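Local coordinates for protein IG hypothetical 16092 (PDB 1YQH) that is of unknown function but belongs to the UPF0045 (DUF77) family and may bind thiamine or a related small molecule, at residues A30-V33 and V34-S37; T88-T91 and I92-V96. All blocks are in the same frame, centred on the assembly; numbering follows the deposited sequence.

Contact 1. Residues A30-V33 and V34-S37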
ATOM      1  N   ALA A  30       1.155  15.390 -11.458  1.00 11.04           N
ATOM      2  CA  ALA A  30       0.187  14.716 -10.593  1.00 10.59           C
ATOM      3  C   ALA A  30      -0.093  15.568  -9.355  1.00 10.61           C
ATOM      4  O   ALA A  30      -1.248  15.764  -8.984  1.00 10.71           O
ATOM      5  CB  ALA A  30       0.684  13.321 -10.195  1.00 10.99           C
ATOM      6  N   ILE A  31       0.955  16.100  -8.727  1.00 10.05           N
ATOM      7  CA  ILE A  31       0.740  16.947  -7.541  1.00 10.82           C
ATOM      8  C   ILE A  31      -0.013  18.234  -7.915  1.00 10.56           C
ATOM      9  O   ILE A  31      -0.832  18.730  -7.133  1.00 10.24           O
ATOM     10  CB  ILE A  31       2.069  17.218  -6.794  1.00 10.64           C
ATOM     11  CG1 ILE A  31       2.698  15.898  -6.315  1.00 12.91           C
ATOM     12  CG2 ILE A  31       1.848  18.192  -5.621  1.00 11.23           C
ATOM     13  CD1 ILE A  31       1.838  15.105  -5.365  1.00 17.60           C
ATOM     14  N   GLU A  32       0.224  18.751  -9.121  1.00 10.49           N
ATOM     15  CA  GLU A  32      -0.515  19.926  -9.604  1.00 11.53           C
ATOM     16  C   GLU A  32      -2.029  19.674  -9.577  1.00 10.57           C
ATOM     17  O   GLU A  32      -2.817  20.557  -9.200  1.00  9.83           O
ATOM     18  CB  GLU A  32      -0.054  20.307 -11.009  1.00 12.05           C
ATOM     19  CG  GLU A  32      -0.645  21.606 -11.529  1.00 16.68           C
ATOM     20  CD  GLU A  32      -0.090  21.979 -12.890  1.00 21.63           C
ATOM     21  OE1 GLU A  32       0.513  23.068 -13.000  1.00 24.77           O
ATOM     22  OE2 GLU A  32      -0.245  21.179 -13.837  1.00 22.96           O
ATOM     23  N   VAL A  33      -2.444  18.467  -9.956  1.00  9.28           N
ATOM     24  CA  VAL A  33      -3.864  18.121  -9.897  1.00  9.90           C
ATOM     25  C   VAL A  33      -4.377  18.279  -8.458  1.00  9.53           C
ATOM     26  O   VAL A  33      -5.430  18.883  -8.234  1.00 10.32           O
ATOM     27  CB  VAL A  33      -4.132  16.694 -10.416  1.00  9.77           C
ATOM     28  CG1 VAL A  33      -5.580  16.276 -10.142  1.00 10.37           C
ATOM     29  CG2 VAL A  33      -3.810  16.604 -11.917  1.00 10.88           C
ATOM     30  N   VAL A  34      -3.609  17.771  -7.491  1.00  9.32           N
ATOM     31  CA  VAL A  34      -3.965  17.890  -6.072  1.00  9.28           C
ATOM     32  C   VAL A  34      -4.035  19.367  -5.689  1.00  9.46           C
ATOM     33  O   VAL A  34      -5.006  19.816  -5.074  1.00  9.56           O
ATOM     34  CB  VAL A  34      -2.956  17.158  -5.179  1.00  9.00           C
ATOM     35  CG1 VAL A  34      -3.267  17.395  -3.704  1.00 10.25           C
ATOM     36  CG2 VAL A  34      -2.959  15.646  -5.503  1.00  8.78           C
ATOM     37  N   GLN A  35      -3.037  20.129  -6.122  1.00  9.31           N
ATOM     38  CA  GLN A  35      -2.939  21.544  -5.736  1.00  9.83           C
ATOM     39  C   GLN A  35      -4.122  22.340  -6.265  1.00  9.83           C
ATOM     40  O   GLN A  35      -4.604  23.270  -5.603  1.00 10.31           O
ATOM     41  CB  GLN A  35      -1.623  22.138  -6.233  1.00  9.62           C
ATOM     42  CG  GLN A  35      -0.386  21.592  -5.468  1.00 10.15           C
ATOM     43  CD  GLN A  35       0.944  21.998  -6.088  1.00 11.01           C
ATOM     44  OE1 GLN A  35       1.950  22.182  -5.381  1.00 14.31           O
ATOM     45  NE2 GLN A  35       0.959  22.146  -7.396  1.00 12.30           N
ATOM     46  N   GLN A  36      -4.571  21.975  -7.465  1.00 10.17           N
ATOM     47  CA  GLN A  36      -5.660  22.678  -8.133  1.00 11.14           C
ATOM     48  C   GLN A  36      -7.066  22.218  -7.740  1.00 10.99           C
ATOM     49  O   GLN A  36      -8.049  22.809  -8.202  1.00 11.59           O
ATOM     50  CB  GLN A  36      -5.482  22.575  -9.652  1.00 11.04           C
ATOM     51  CG  GLN A  36      -4.211  23.250 -10.158  1.00 12.04           C
ATOM     52  CD  GLN A  36      -3.996  23.047 -11.644  1.00 14.83           C
ATOM     53  OE1 GLN A  36      -4.517  22.098 -12.235  1.00 19.03           O
ATOM     54  NE2 GLN A  36      -3.219  23.934 -12.255  1.00 21.23           N
ATOM     55  N   SER A  37      -7.166  21.187  -6.898  1.00 10.66           N
ATOM     56  CA  SER A  37      -8.457  20.548  -6.609  1.00 11.03           C
ATOM     57  C   SER A  37      -9.353  21.297  -5.629  1.00 11.10           C
ATOM     58  O   SER A  37     -10.561  21.137  -5.681  1.00 11.93           O
ATOM     59  CB  SER A  37      -8.258  19.123  -6.094  1.00 10.84           C
ATOM     60  OG  SER A  37      -7.645  19.115  -4.818  1.00 11.51           O
TER

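Contact 2. Residues T88-T91 and I92-V96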
ATOM      1  N   THR A  88     -19.425   9.022  11.110  1.00 12.12           N
ATOM      2  CA  THR A  88     -19.069  10.306  11.728  1.00 12.34           C
ATOM      3  C   THR A  88     -17.873  10.985  11.061  1.00 12.24           C
ATOM      4  O   THR A  88     -17.503  12.111  11.426  1.00 11.51           O
ATOM      5  CB  THR A  88     -18.784  10.133  13.216  1.00 12.47           C
ATOM      6  OG1 THR A  88     -17.799   9.103  13.374  1.00 14.03           O
ATOM      7  CG2 THR A  88     -20.071   9.739  13.960  1.00 13.28           C
ATOM      8  N   GLY A  89     -17.293  10.309  10.075  1.00 11.51           N
ATOM      9  CA  GLY A  89     -16.186  10.877   9.296  1.00 11.62           C
ATOM     10  C   GLY A  89     -14.859  10.723  10.007  1.00 12.00           C
ATOM     11  O   GLY A  89     -14.809  10.393  11.197  1.00 11.92           O
ATOM     12  N   VAL A  90     -13.784  10.958   9.268  1.00 11.91           N
ATOM     13  CA  VAL A  90     -12.431  10.912   9.825  1.00 13.68           C
ATOM     14  C   VAL A  90     -11.635  12.060   9.198  1.00 13.60           C
ATOM     15  O   VAL A  90     -11.785  12.350   8.008  1.00 13.68           O
ATOM     16  CB  VAL A  90     -11.756   9.535   9.586  1.00 14.29           C
ATOM     17  CG1 VAL A  90     -11.771   9.174   8.117  1.00 15.79           C
ATOM     18  CG2 VAL A  90     -10.327   9.495  10.180  1.00 15.12           C
ATOM     19  N   THR A  91     -10.807  12.703  10.017  1.00 13.29           N
ATOM     20  CA  THR A  91     -10.060  13.890   9.619  1.00 13.44           C
ATOM     21  C   THR A  91      -8.565  13.709   9.841  1.00 12.97           C
ATOM     22  O   THR A  91      -8.134  12.854  10.623  1.00 12.47           O
ATOM     23  CB  THR A  91     -10.510  15.146  10.409  1.00 13.95           C
ATOM     24  OG1 THR A  91     -10.288  14.931  11.808  1.00 16.21           O
ATOM     25  CG2 THR A  91     -11.991  15.451  10.146  1.00 15.97           C
ATOM     26  N   ILE A  92      -7.777  14.530   9.152  1.00 12.21           N
ATOM     27  CA  ILE A  92      -6.339  14.533   9.345  1.00 12.19           C
ATOM     28  C   ILE A  92      -6.017  14.900  10.800  1.00 12.59           C
ATOM     29  O   ILE A  92      -5.231  14.226  11.474  1.00 12.44           O
ATOM     30  CB  ILE A  92      -5.656  15.518   8.383  1.00 11.53           C
ATOM     31  CG1 ILE A  92      -5.778  14.999   6.939  1.00 11.72           C
ATOM     32  CG2 ILE A  92      -4.180  15.733   8.790  1.00 11.03           C
ATOM     33  CD1 ILE A  92      -5.354  15.993   5.824  1.00 12.09           C
ATOM     34  N   ASP A  93      -6.644  15.966  11.276  1.00 13.67           N
ATOM     35  CA  ASP A  93      -6.324  16.491  12.604  1.00 14.93           C
ATOM     36  C   ASP A  93      -6.547  15.467  13.712  1.00 15.56           C
ATOM     37  O   ASP A  93      -5.757  15.386  14.640  1.00 14.91           O
ATOM     38  CB  ASP A  93      -7.081  17.791  12.869  1.00 15.56           C
ATOM     39  CG  ASP A  93      -6.551  18.951  12.039  1.00 17.70           C
ATOM     40  OD1 ASP A  93      -5.450  18.833  11.475  1.00 20.49           O
ATOM     41  OD2 ASP A  93      -7.227  20.001  11.959  1.00 22.20           O
ATOM     42  N   GLU A  94      -7.599  14.653  13.603  1.00 16.34           N
ATOM     43  CA  GLU A  94      -7.873  13.700  14.669  1.00 17.83           C
ATOM     44  C   GLU A  94      -6.778  12.639  14.753  1.00 18.31           C
ATOM     45  O   GLU A  94      -6.502  12.116  15.830  1.00 18.77           O
ATOM     46  CB  GLU A  94      -9.256  13.071  14.507  1.00 18.51           C
ATOM     47  CG  GLU A  94      -9.264  11.777  13.764  1.00 20.35           C
ATOM     48  CD  GLU A  94     -10.649  11.194  13.697  1.00 23.39           C
ATOM     49  OE1 GLU A  94     -11.465  11.712  12.910  1.00 24.81           O
ATOM     50  OE2 GLU A  94     -10.910  10.224  14.436  1.00 24.74           O
ATOM     51  N   LYS A  95      -6.141  12.347  13.621  1.00 18.34           N
ATOM     52  CA  LYS A  95      -5.109  11.316  13.582  1.00 18.47           C
ATOM     53  C   LYS A  95      -3.707  11.811  13.933  1.00 18.40           C
ATOM     54  O   LYS A  95      -2.902  11.038  14.451  1.00 19.28           O
ATOM     55  CB  LYS A  95      -5.135  10.589  12.235  1.00 18.50           C
ATOM     56  CG  LYS A  95      -6.527   9.984  11.969  1.00 19.45           C
ATOM     57  CD  LYS A  95      -6.551   9.002  10.831  1.00 20.33           C
ATOM     58  CE  LYS A  95      -5.988   7.663  11.239  1.00 20.43           C
ATOM     59  NZ  LYS A  95      -5.723   6.852  10.012  1.00 19.10           N
ATOM     60  N   VAL A  96      -3.423  13.093  13.703  1.00 17.43           N
ATOM     61  CA  VAL A  96      -2.049  13.595  13.879  1.00 17.42           C
ATOM     62  C   VAL A  96      -1.828  14.567  15.043  1.00 17.21           C
ATOM     63  O   VAL A  96      -0.688  14.876  15.358  1.00 16.36           O
ATOM     64  CB  VAL A  96      -1.486  14.257  12.581  1.00 17.15           C
ATOM     65  CG1 VAL A  96      -1.589  13.308  11.405  1.00 17.71           C
ATOM     66  CG2 VAL A  96      -2.187  15.585  12.286  1.00 17.65           C
TER
HETATM   67  O   HOH W   1     -13.817  12.255  13.439  1.00 34.02           O

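Contact 1. Residues A30-V33 and V34-S37
E32 and Q36, one helical turn apart near the end of helix 23-36, lay their flat ends over each other: the carboxylate and the amide planes are only 8° apart, and CG of E32 lies 3.5 Å from NE2 of Q36. The glutamate chain is extended, with CG anti to the backbone N (chi1 -173°), which carries its end toward the preceding turn, where OE2 forms a salt bridge with K29. Q35, also extended beyond CG, reaches back over the preceding turn, crossing I31 at a slant. NE2 of Q35 comes to 3.5 Å from CA of E32, while its CD rests on CG2 of I31 at 3.9 Å. Beneath these side chains runs the i to i+4 backbone pattern of an alpha-helix, in which Q35 N donates to I31 O at 2.8 Å and Q36 N donates to E32 O at the same 2.8 Å. One residue earlier, the bond from V34 N to A30 O is weak, at 3.4 Å. At the C-terminal end the hydroxyl of S37 donates to V34 O at 2.7 Å; that carbonyl also accepts from S37 N, so two donors of one residue hold it. Farther out, V34 faces F12, L50 and Y41 of the sheet, V33 meets R63 and A67 of helix 54-70, and Y99 of the second subunit packs on I31 and Q35. The helix is thus amphipathic, its buried aliphatic groups set against the sheet, with polar chains on the outer turn and a serine hydroxyl donating to the carbonyl of V34.

Contact 2. Residues T88-T91 and I92-V96
The carboxylate of E94 has CG2 of V90 at 3.7 Å from its OE1; the two side chains cross at about a right angle. The same oxygen receives T91 N at 3.1 Å, on the anti side and 32° out of the carboxylate plane. A water, its oxygen 3.1 Å from G89 O, donates to that carbonyl and, in an unusually short and therefore less certain contact, to OE1. The other oxygen, OE2, faces partners beyond the turn: it forms a salt bridge with R85 and a hydrogen bond with Y24 of the second subunit. Several donors thus converge on one carboxylate, which would be expected to favour its ionised form. In return, E94 N donates to OG1 of T91 at 3.2 Å, with an N-H...O angle of 151°. These reciprocal bonds make a capping box, with T91 as the N-cap of helix 92-96, the short helix that follows the loop after strand 75-84. A chi1 of 60° sets OG1 between the backbone N and the carbonyl carbon of T91, where it can meet the amide of the first turn. The E94 side chain crosses that of T91 at about a right angle, its CB 3.4 Å from OG1. K95 approaches from the next position: its CG lies 3.6 Å from T91 O and its CD 3.9 Å from CG2 of V90, and a bend further along the chain carries NZ on to A45 O of the second subunit and to H83. Elsewhere on the first turn, D93 forms a salt bridge with R40 and a hydrogen bond with Y103.

How the contacts relate
Both contacts lie at helix ends and are partly buried. Contact 1 is at the C-terminal end of helix 23-36, its centre about 9 Å from the centre of the chain, with A30, I31 and V34 buried against the sheet and helix 54-70 and Q35 and Q36 exposed. Contact 2 is at the N-terminal end of helix 92-96, its centre about 15 Å from that of the chain and across it; G89, V90 and I92 are buried, and none of its touching residues is fully exposed. At the first a serine hydroxyl donates to a carbonyl, whereas at the second threonine and glutamate side chains accept from amides. Both reach the second subunit, contact 1 by packing of I31 and Q35, contact 2 by hydrogen bonds as well.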